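Local coordinates for protein exopolygalacturonase (Yersinia enterocolitica, PDB 2UVF) that hydrolyses pectin-derived polygalacturonate in the periplasm as a family 28 exopolygalacturonase, probably releasing digalacturonic acid from chain ends, at residues 92-97 / 428-433; 108-113 / 455-460. One frame throughout, in Å; residues are numbered along the deposited sequence.

Contact 1 (92-97 / 428-433). With NI (nickel (II) ion), chain J; SO4 (sulfate ion), chain G.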
ATOM      1  N   LYS A  92       1.555  -9.646 -12.059  1.00 25.50           N
ATOM      2  CA  LYS A  92       1.635 -11.061 -12.398  1.00 25.09           C
ATOM      3  C   LYS A  92       2.826 -11.515 -13.243  1.00 24.84           C
ATOM      4  O   LYS A  92       3.405 -12.538 -12.929  1.00 24.93           O
ATOM      5  CB  LYS A  92       0.319 -11.554 -13.024  1.00 25.26           C
ATOM      6  CG  LYS A  92       0.269 -13.043 -13.337  1.00 25.20           C
ATOM      7  CD  LYS A  92       0.515 -13.916 -12.114  1.00 26.13           C
ATOM      8  CE  LYS A  92      -0.006 -15.330 -12.339  1.00 27.62           C
ATOM      9  NZ  LYS A  92      -0.107 -15.602 -13.792  1.00 30.42           N
ATOM     10  N   PRO A  93       3.192 -10.788 -14.323  1.00 25.18           N
ATOM     11  CA  PRO A  93       4.438 -11.206 -14.990  1.00 24.50           C
ATOM     12  C   PRO A  93       5.684 -11.196 -14.070  1.00 24.11           C
ATOM     13  O   PRO A  93       6.595 -12.021 -14.251  1.00 23.03           O
ATOM     14  CB  PRO A  93       4.591 -10.195 -16.131  1.00 24.42           C
ATOM     15  CG  PRO A  93       3.729  -9.044 -15.751  1.00 25.73           C
ATOM     16  CD  PRO A  93       2.569  -9.639 -15.019  1.00 25.76           C
ATOM     17  N   TYR A  94       5.718 -10.264 -13.109  1.00 23.62           N
ATOM     18  CA  TYR A  94       6.775 -10.218 -12.092  1.00 22.71           C
ATOM     19  C   TYR A  94       6.685 -11.368 -11.117  1.00 22.70           C
ATOM     20  O   TYR A  94       7.690 -11.922 -10.727  1.00 23.60           O
ATOM     21  CB  TYR A  94       6.758  -8.879 -11.353  1.00 21.79           C
ATOM     22  CG  TYR A  94       7.313  -7.756 -12.197  1.00 22.03           C
ATOM     23  CD1 TYR A  94       8.678  -7.457 -12.196  1.00 18.62           C
ATOM     24  CD2 TYR A  94       6.472  -7.004 -13.002  1.00 22.71           C
ATOM     25  CE1 TYR A  94       9.187  -6.430 -12.979  1.00 22.70           C
ATOM     26  CE2 TYR A  94       6.968  -5.987 -13.806  1.00 23.11           C
ATOM     27  CZ  TYR A  94       8.312  -5.689 -13.789  1.00 24.17           C
ATOM     28  OH  TYR A  94       8.762  -4.662 -14.606  1.00 21.75           O
ATOM     29  N   ILE A  95       5.473 -11.726 -10.722  1.00 22.85           N
ATOM     30  CA  ILE A  95       5.258 -12.862  -9.842  1.00 23.17           C
ATOM     31  C   ILE A  95       5.695 -14.167 -10.503  1.00 23.37           C
ATOM     32  O   ILE A  95       6.306 -15.026  -9.858  1.00 22.79           O
ATOM     33  CB  ILE A  95       3.766 -12.949  -9.369  1.00 23.61           C
ATOM     34  CG1 ILE A  95       3.443 -11.757  -8.455  1.00 23.21           C
ATOM     35  CG2 ILE A  95       3.454 -14.351  -8.722  1.00 23.28           C
ATOM     36  CD1 ILE A  95       1.975 -11.390  -8.411  1.00 21.75           C
ATOM     37  N   ASP A  96       5.405 -14.323 -11.793  1.00 22.88           N
ATOM     38  CA  ASP A  96       5.791 -15.565 -12.458  1.00 22.72           C
ATOM     39  C   ASP A  96       7.291 -15.671 -12.566  1.00 22.88           C
ATOM     40  O   ASP A  96       7.869 -16.719 -12.317  1.00 23.25           O
ATOM     41  CB  ASP A  96       5.214 -15.622 -13.844  1.00 23.43           C
ATOM     42  CG  ASP A  96       3.766 -15.956 -13.864  1.00 22.38           C
ATOM     43  OD1 ASP A  96       3.132 -16.232 -12.827  1.00 25.43           O
ATOM     44  OD2 ASP A  96       3.248 -15.933 -14.971  1.00 25.72           O
ATOM     45  N   HIS A  97       7.928 -14.565 -12.922  1.00 23.44           N
ATOM     46  CA  HIS A  97       9.356 -14.555 -13.124  1.00 23.57           C
ATOM     47  C   HIS A  97      10.082 -14.842 -11.816  1.00 24.01           C
ATOM     48  O   HIS A  97      11.159 -15.455 -11.808  1.00 23.24           O
ATOM     49  CB  HIS A  97       9.802 -13.243 -13.761  1.00 24.65           C
ATOM     50  CG  HIS A  97      11.285 -13.083 -13.780  1.00 25.12           C
ATOM     51  ND1 HIS A  97      11.965 -12.373 -12.813  1.00 24.57           N
ATOM     52  CD2 HIS A  97      12.224 -13.607 -14.597  1.00 25.52           C
ATOM     53  CE1 HIS A  97      13.261 -12.436 -13.059  1.00 26.78           C
ATOM     54  NE2 HIS A  97      13.449 -13.190 -14.128  1.00 27.13           N
ATOM     55  N   ASN A 428      -1.980 -10.609  -3.862  1.00 24.31           N
ATOM     56  CA  ASN A 428      -1.558 -10.649  -5.269  1.00 24.44           C
ATOM     57  C   ASN A 428      -0.755  -9.422  -5.726  1.00 24.15           C
ATOM     58  O   ASN A 428      -0.914  -8.938  -6.853  1.00 24.56           O
ATOM     59  CB  ASN A 428      -2.755 -10.915  -6.207  1.00 25.38           C
ATOM     60  CG  ASN A 428      -3.474 -12.230  -5.895  1.00 25.71           C
ATOM     61  OD1 ASN A 428      -2.929 -13.115  -5.212  1.00 29.67           O
ATOM     62  ND2 ASN A 428      -4.689 -12.366  -6.403  1.00 26.22           N
ATOM     63  N   ASN A 429       0.095  -8.919  -4.834  1.00 22.52           N
ATOM     64  CA  ASN A 429       0.960  -7.766  -5.146  1.00 21.67           C
ATOM     65  C   ASN A 429       2.343  -8.245  -5.351  1.00 20.76           C
ATOM     66  O   ASN A 429       2.744  -9.299  -4.801  1.00 18.84           O
ATOM     67  CB  ASN A 429       0.951  -6.722  -4.012  1.00 20.88           C
ATOM     68  CG  ASN A 429      -0.425  -6.192  -3.749  1.00 19.57           C
ATOM     69  OD1 ASN A 429      -0.946  -5.471  -4.560  1.00 21.41           O
ATOM     70  ND2 ASN A 429      -1.042  -6.586  -2.623  1.00 21.05           N
ATOM     71  N   TYR A 430       3.071  -7.478  -6.161  1.00 21.48           N
ATOM     72  CA  TYR A 430       4.520  -7.661  -6.278  1.00 21.76           C
ATOM     73  C   TYR A 430       5.264  -6.473  -5.648  1.00 22.09           C
ATOM     74  O   TYR A 430       5.159  -5.351  -6.117  1.00 22.61           O
ATOM     75  CB  TYR A 430       4.892  -7.801  -7.741  1.00 21.81           C
ATOM     76  CG  TYR A 430       6.335  -8.151  -8.006  1.00 21.45           C
ATOM     77  CD1 TYR A 430       6.769  -9.465  -7.980  1.00 21.12           C
ATOM     78  CD2 TYR A 430       7.264  -7.153  -8.323  1.00 20.87           C
ATOM     79  CE1 TYR A 430       8.112  -9.774  -8.257  1.00 21.58           C
ATOM     80  CE2 TYR A 430       8.569  -7.444  -8.585  1.00 21.32           C
ATOM     81  CZ  TYR A 430       9.002  -8.753  -8.559  1.00 22.04           C
ATOM     82  OH  TYR A 430      10.334  -9.033  -8.859  1.00 20.87           O
ATOM     83  N   PHE A 431       6.004  -6.724  -4.576  1.00 22.20           N
ATOM     84  CA  PHE A 431       6.787  -5.670  -3.933  1.00 22.21           C
ATOM     85  C   PHE A 431       8.213  -5.778  -4.436  1.00 21.26           C
ATOM     86  O   PHE A 431       8.804  -6.853  -4.339  1.00 23.08           O
ATOM     87  CB  PHE A 431       6.745  -5.797  -2.400  1.00 22.30           C
ATOM     88  CG  PHE A 431       5.358  -5.786  -1.833  1.00 22.42           C
ATOM     89  CD1 PHE A 431       4.788  -4.604  -1.380  1.00 24.10           C
ATOM     90  CD2 PHE A 431       4.619  -6.968  -1.741  1.00 21.87           C
ATOM     91  CE1 PHE A 431       3.487  -4.585  -0.856  1.00 20.91           C
ATOM     92  CE2 PHE A 431       3.326  -6.968  -1.216  1.00 22.16           C
ATOM     93  CZ  PHE A 431       2.753  -5.773  -0.767  1.00 22.23           C
ATOM     94  N   ARG A 432       8.729  -4.719  -5.047  0.50 19.87           N
ATOM     95  CA  ARG A 432      10.135  -4.664  -5.386  0.50 18.75           C
ATOM     96  C   ARG A 432      10.831  -3.869  -4.278  0.50 19.56           C
ATOM     97  O   ARG A 432      10.731  -4.236  -3.133  0.50 19.24           O
ATOM     98  CB  ARG A 432      10.369  -4.089  -6.792  0.50 18.17           C
ATOM     99  CG  ARG A 432      11.701  -4.507  -7.421  0.50 16.36           C
ATOM    100  CD  ARG A 432      11.802  -4.049  -8.872  0.50 14.36           C
ATOM    101  NE  ARG A 432      13.146  -4.205  -9.407  0.50 11.32           N
ATOM    102  CZ  ARG A 432      14.159  -3.375  -9.167  0.50 10.91           C
ATOM    103  NH1 ARG A 432      15.355  -3.618  -9.704  0.50  9.57           N
ATOM    104  NH2 ARG A 432      13.991  -2.309  -8.374  0.50  7.70           N
ATOM    105  N   MET A 433      11.510  -2.780  -4.602  1.00 20.99           N
ATOM    106  CA  MET A 433      12.179  -1.993  -3.555  1.00 23.44           C
ATOM    107  C   MET A 433      11.209  -1.163  -2.736  1.00 22.62           C
ATOM    108  O   MET A 433      10.111  -0.823  -3.194  1.00 22.09           O
ATOM    109  CB  MET A 433      13.361  -1.164  -4.108  1.00 22.94           C
ATOM    110  CG  MET A 433      14.383  -2.070  -4.755  1.00 24.08           C
ATOM    111  SD  MET A 433      15.959  -1.418  -5.183  1.00 28.01           S
ATOM    112  CE  MET A 433      16.535  -0.782  -3.621  1.00 28.81           C
TER
HETATM  113 NI    NI J1613      15.297 -13.683 -15.035  1.00 32.95          NI
HETATM  114  S   SO4 G1610       6.221  -2.259 -14.347  1.00 83.05           S
HETATM  115  O1  SO4 G1610       4.827  -2.271 -14.799  1.00 82.61           O
HETATM  116  O2  SO4 G1610       7.055  -2.856 -15.387  1.00 83.29           O
HETATM  117  O3  SO4 G1610       6.715  -0.912 -14.061  1.00 82.31           O
HETATM  118  O4  SO4 G1610       6.302  -3.030 -13.116  1.00 83.26           O
HETATM  119  O   HOH W   1      10.340 -11.052 -11.135  1.00 19.13           O
HETATM  120  O   HOH W   2      15.981 -11.532 -15.048  1.00 21.70           O
HETATM  121  O   HOH W   3      15.994 -14.302 -12.926  1.00 25.68           O
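Tyr-94 and Tyr-430 pack closely with no direct hydrogen bond between their segments, yet they share one water. That water donates to Tyr-94 O at 2.8 Å and to Tyr-430 OH at 3.0 Å. It accepts from His-97 ND1, 2.7 Å away and in the plane of the imidazole. Next to this bridge the aromatic ring of Tyr-430 lies with one face against Tyr-94, whose CB sits over the ring centre as a CH-pi contact. With CG of Tyr-430 anti to its own backbone N (chi1 -173°), the ring reaches out from strand 430-431 to the turn of helix 92-100. The two phenol rings themselves meet obliquely, centroids 5.0 Å apart and planes at 41°, and the side chains cross nearly at right angles. Ile-95 runs past Tyr-430 in the opposite direction, CG1 lying 4.1 Å from Tyr-430 CD1, while its CD1 approaches Asn-428 O.

The phenol oxygens find acidic partners outside the two segments, Tyr-94 OH at Asp-284 and Tyr-430 OH at Glu-285; a sulfate, probably from the crystallisation liquor, also lies 2.6 Å by its O2 from Tyr-94 OH. His-97 also binds a nickel ion through NE2 at 2.1 Å, so both ring nitrogens are engaged. Here helix 92-100 meets strand 430-431 through aromatic and aliphatic packing, and the polar atoms beside it are linked through one water.

Contact 2 (108-113 / 455-460); sequences HKIVMQ and NNVMYL
Ile-110 carries its CG1 branch between the backbone N and the carbonyl carbon (chi1 67°), which takes CD1 over the backbone of Asn-455, 3.3 Å from Asn-455 O. The other branch, CG2, lies beside the backbone N and packs on Asn-455 CA and, at 3.7 Å, on Asn-456 O, so that both branches rest on the backbone of Asn-455 and Asn-456. On the opposing segment, CG of Asn-455 stands anti to the carbonyl carbon (chi1 -70°), and the amide extends along segment 108-113 from Ile-110 to Gln-113.

That amide lies alongside the loop, next to Ile-110, Val-111 and Gln-113. Val-111 N lies 2.9 Å from Asn-455 ND2, and CG2 of Val-111 packs against the end of the amide as the two side chains pass at a slant. At the far end, Gln-113 OE1 comes within 2.8 Å of Asn-455 OD1. The amide of Asn-455 is probably modelled reversed; turned back, each of these two polar approaches may be a hydrogen bond. The glutamine, extended beyond CG, crosses Asn-455 at about a right angle, with the amide planes 79° apart. Its NE2 is held separately by Glu-454 and by Trp-57 O, which fixes the position of the amide that meets Asn-455. Farther along, the apolar part of the contact continues from Ile-110 CD1 to Val-457 CG2, 4.3 Å apart.

The loop 108-113 thus packs on strand 448-459 around Asn-455 and Val-457. Helix 92-100 flanks the same place: Ile-95 touches Ile-110, and Phe-98 and Tyr-99 touch Val-457. Strands 430-431 and 476-490 neighbour strand 448-459 within the parallel beta-helix, while Gln-113 leads the loop directly into strand 114-117 of the N-terminal region.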
ATOM      1  N   HIS A 108       7.349 -20.642  -1.431  1.00 31.10           N
ATOM      2  CA  HIS A 108       5.900 -20.800  -1.335  1.00 30.89           C
ATOM      3  C   HIS A 108       5.243 -20.310  -2.622  1.00 31.10           C
ATOM      4  O   HIS A 108       5.430 -19.165  -3.033  1.00 31.23           O
ATOM      5  CB  HIS A 108       5.318 -20.018  -0.133  1.00 30.16           C
ATOM      6  CG  HIS A 108       3.839 -20.209   0.029  1.00 29.00           C
ATOM      7  ND1 HIS A 108       3.298 -21.259   0.742  1.00 27.48           N
ATOM      8  CD2 HIS A 108       2.789 -19.517  -0.476  1.00 25.61           C
ATOM      9  CE1 HIS A 108       1.979 -21.198   0.678  1.00 27.37           C
ATOM     10  NE2 HIS A 108       1.646 -20.152  -0.056  1.00 25.39           N
ATOM     11  N   LYS A 109       4.477 -21.186  -3.259  1.00 32.34           N
ATOM     12  CA  LYS A 109       3.732 -20.827  -4.466  1.00 32.75           C
ATOM     13  C   LYS A 109       2.386 -20.199  -4.108  1.00 32.13           C
ATOM     14  O   LYS A 109       1.502 -20.850  -3.567  1.00 32.57           O
ATOM     15  CB  LYS A 109       3.536 -22.041  -5.391  1.00 33.91           C
ATOM     16  CG  LYS A 109       4.838 -22.767  -5.806  1.00 35.41           C
ATOM     17  CD  LYS A 109       4.519 -24.253  -6.108  1.00 39.70           C
ATOM     18  CE  LYS A 109       5.776 -25.124  -6.258  1.00 39.57           C
ATOM     19  NZ  LYS A 109       6.358 -25.525  -4.938  1.00 39.58           N
ATOM     20  N   ILE A 110       2.238 -18.922  -4.436  1.00 31.95           N
ATOM     21  CA  ILE A 110       1.011 -18.189  -4.158  1.00 30.63           C
ATOM     22  C   ILE A 110      -0.098 -18.574  -5.142  1.00 30.87           C
ATOM     23  O   ILE A 110       0.168 -19.107  -6.211  1.00 30.83           O
ATOM     24  CB  ILE A 110       1.267 -16.654  -4.119  1.00 30.86           C
ATOM     25  CG1 ILE A 110       1.646 -16.108  -5.500  1.00 29.93           C
ATOM     26  CG2 ILE A 110       2.358 -16.320  -3.086  1.00 29.93           C
ATOM     27  CD1 ILE A 110       1.500 -14.596  -5.643  1.00 29.63           C
ATOM     28  N   VAL A 111      -1.341 -18.308  -4.761  1.00 30.99           N
ATOM     29  CA  VAL A 111      -2.482 -18.521  -5.636  1.00 30.81           C
ATOM     30  C   VAL A 111      -3.147 -17.184  -5.971  1.00 31.21           C
ATOM     31  O   VAL A 111      -3.048 -16.220  -5.205  1.00 30.92           O
ATOM     32  CB  VAL A 111      -3.485 -19.541  -5.014  1.00 31.22           C
ATOM     33  CG1 VAL A 111      -2.835 -20.952  -4.916  1.00 29.62           C
ATOM     34  CG2 VAL A 111      -4.012 -19.063  -3.628  1.00 30.97           C
ATOM     35  N   MET A 112      -3.792 -17.108  -7.132  1.00 31.80           N
ATOM     36  CA  MET A 112      -4.565 -15.909  -7.506  1.00 32.46           C
ATOM     37  C   MET A 112      -5.938 -15.886  -6.823  1.00 32.87           C
ATOM     38  O   MET A 112      -6.540 -16.937  -6.587  1.00 33.35           O
ATOM     39  CB  MET A 112      -4.686 -15.768  -9.026  1.00 32.44           C
ATOM     40  CG  MET A 112      -3.339 -15.653  -9.770  1.00 31.76           C
ATOM     41  SD  MET A 112      -2.410 -14.093  -9.503  1.00 32.15           S
ATOM     42  CE  MET A 112      -1.281 -14.572  -8.214  1.00 30.25           C
ATOM     43  N   GLN A 113      -6.405 -14.678  -6.489  1.00 33.10           N
ATOM     44  CA  GLN A 113      -7.660 -14.450  -5.748  1.00 32.17           C
ATOM     45  C   GLN A 113      -8.504 -13.384  -6.462  1.00 33.14           C
ATOM     46  O   GLN A 113      -9.442 -12.838  -5.896  1.00 33.42           O
ATOM     47  CB  GLN A 113      -7.362 -13.987  -4.328  1.00 32.04           C
ATOM     48  CG  GLN A 113      -6.663 -15.010  -3.445  1.00 30.62           C
ATOM     49  CD  GLN A 113      -6.244 -14.436  -2.113  1.00 31.27           C
ATOM     50  OE1 GLN A 113      -5.055 -14.356  -1.798  1.00 27.77           O
ATOM     51  NE2 GLN A 113      -7.219 -14.037  -1.316  1.00 28.36           N
ATOM     52  N   ASN A 455      -0.514 -14.080  -0.227  1.00 26.56           N
ATOM     53  CA  ASN A 455      -0.381 -14.420  -1.646  1.00 25.73           C
ATOM     54  C   ASN A 455       0.275 -13.270  -2.404  1.00 25.56           C
ATOM     55  O   ASN A 455      -0.203 -12.843  -3.463  1.00 25.30           O
ATOM     56  CB  ASN A 455      -1.730 -14.868  -2.261  1.00 26.05           C
ATOM     57  CG  ASN A 455      -2.210 -16.237  -1.736  1.00 26.00           C
ATOM     58  OD1 ASN A 455      -3.255 -16.353  -1.072  1.00 23.65           O
ATOM     59  ND2 ASN A 455      -1.465 -17.273  -2.053  1.00 23.71           N
ATOM     60  N   ASN A 456       1.390 -12.801  -1.830  1.00 24.74           N
ATOM     61  CA  ASN A 456       2.172 -11.699  -2.327  1.00 24.35           C
ATOM     62  C   ASN A 456       3.584 -12.222  -2.567  1.00 24.56           C
ATOM     63  O   ASN A 456       4.029 -13.195  -1.949  1.00 24.11           O
ATOM     64  CB  ASN A 456       2.244 -10.517  -1.312  1.00 24.01           C
ATOM     65  CG  ASN A 456       0.890  -9.880  -1.005  1.00 21.77           C
ATOM     66  OD1 ASN A 456       0.318  -9.160  -1.819  1.00 20.98           O
ATOM     67  ND2 ASN A 456       0.393 -10.115   0.192  1.00 20.98           N
ATOM     68  N   VAL A 457       4.296 -11.548  -3.454  1.00 24.62           N
ATOM     69  CA  VAL A 457       5.705 -11.840  -3.706  1.00 25.08           C
ATOM     70  C   VAL A 457       6.537 -10.570  -3.442  1.00 25.01           C
ATOM     71  O   VAL A 457       6.139  -9.477  -3.842  1.00 24.52           O
ATOM     72  CB  VAL A 457       5.896 -12.403  -5.161  1.00 25.12           C
ATOM     73  CG1 VAL A 457       7.236 -12.076  -5.707  1.00 25.67           C
ATOM     74  CG2 VAL A 457       5.682 -13.904  -5.156  1.00 25.47           C
ATOM     75  N   MET A 458       7.666 -10.724  -2.745  1.00 24.60           N
ATOM     76  CA  MET A 458       8.569  -9.603  -2.470  1.00 23.90           C
ATOM     77  C   MET A 458       9.966  -9.914  -3.001  1.00 24.16           C
ATOM     78  O   MET A 458      10.535 -10.958  -2.678  1.00 24.25           O
ATOM     79  CB  MET A 458       8.670  -9.333  -0.968  1.00 23.28           C
ATOM     80  CG  MET A 458       7.407  -8.884  -0.300  1.00 23.20           C
ATOM     81  SD  MET A 458       6.179 -10.193  -0.106  1.00 25.75           S
ATOM     82  CE  MET A 458       5.076  -9.316   0.982  1.00 22.12           C
ATOM     83  N   TYR A 459      10.505  -9.002  -3.803  1.00 23.76           N
ATOM     84  CA  TYR A 459      11.845  -9.150  -4.353  1.00 23.43           C
ATOM     85  C   TYR A 459      12.607  -7.848  -4.179  1.00 22.80           C
ATOM     86  O   TYR A 459      12.199  -6.847  -4.727  1.00 23.14           O
ATOM     87  CB  TYR A 459      11.754  -9.555  -5.841  1.00 23.78           C
ATOM     88  CG  TYR A 459      13.095  -9.628  -6.519  1.00 23.24           C
ATOM     89  CD1 TYR A 459      14.075 -10.520  -6.084  1.00 23.74           C
ATOM     90  CD2 TYR A 459      13.392  -8.804  -7.595  1.00 22.99           C
ATOM     91  CE1 TYR A 459      15.342 -10.567  -6.709  1.00 24.60           C
ATOM     92  CE2 TYR A 459      14.634  -8.856  -8.236  1.00 22.20           C
ATOM     93  CZ  TYR A 459      15.591  -9.735  -7.790  1.00 24.13           C
ATOM     94  OH  TYR A 459      16.819  -9.752  -8.409  1.00 26.35           O
ATOM     95  N   LEU A 460      13.679  -7.869  -3.380  1.00 23.18           N
ATOM     96  CA  LEU A 460      14.598  -6.723  -3.115  1.00 23.25           C
ATOM     97  C   LEU A 460      14.090  -5.701  -2.094  1.00 23.04           C
ATOM     98  O   LEU A 460      14.795  -4.715  -1.764  1.00 22.76           O
ATOM     99  CB  LEU A 460      15.060  -5.991  -4.397  1.00 23.65           C
ATOM    100  CG  LEU A 460      15.811  -6.784  -5.474  1.00 23.23           C
ATOM    101  CD1 LEU A 460      16.000  -5.890  -6.698  1.00 24.47           C
ATOM    102  CD2 LEU A 460      17.130  -7.351  -5.003  1.00 23.81           C
TER

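In the fold
From the N terminus the chain runs through the fibronectin type III-like region, where helix 92-100 supplies the first half of contact 1 and the loop before strand 114-117 the first half of contact 2. More than three hundred residues later, after many turns of the parallel beta-helix, 428-433 closes contact 1, and 455-460 then closes contact 2. The two long loops therefore cross, neither nesting within the other. Their centres are about 7 Å apart, and strands 430-431 and 448-459 are parallel neighbours, probably hydrogen-bonded through Phe-431 N and Val-457 O. Together the contacts seat the N-terminal region on two neighbouring parallel strands of the beta-helix.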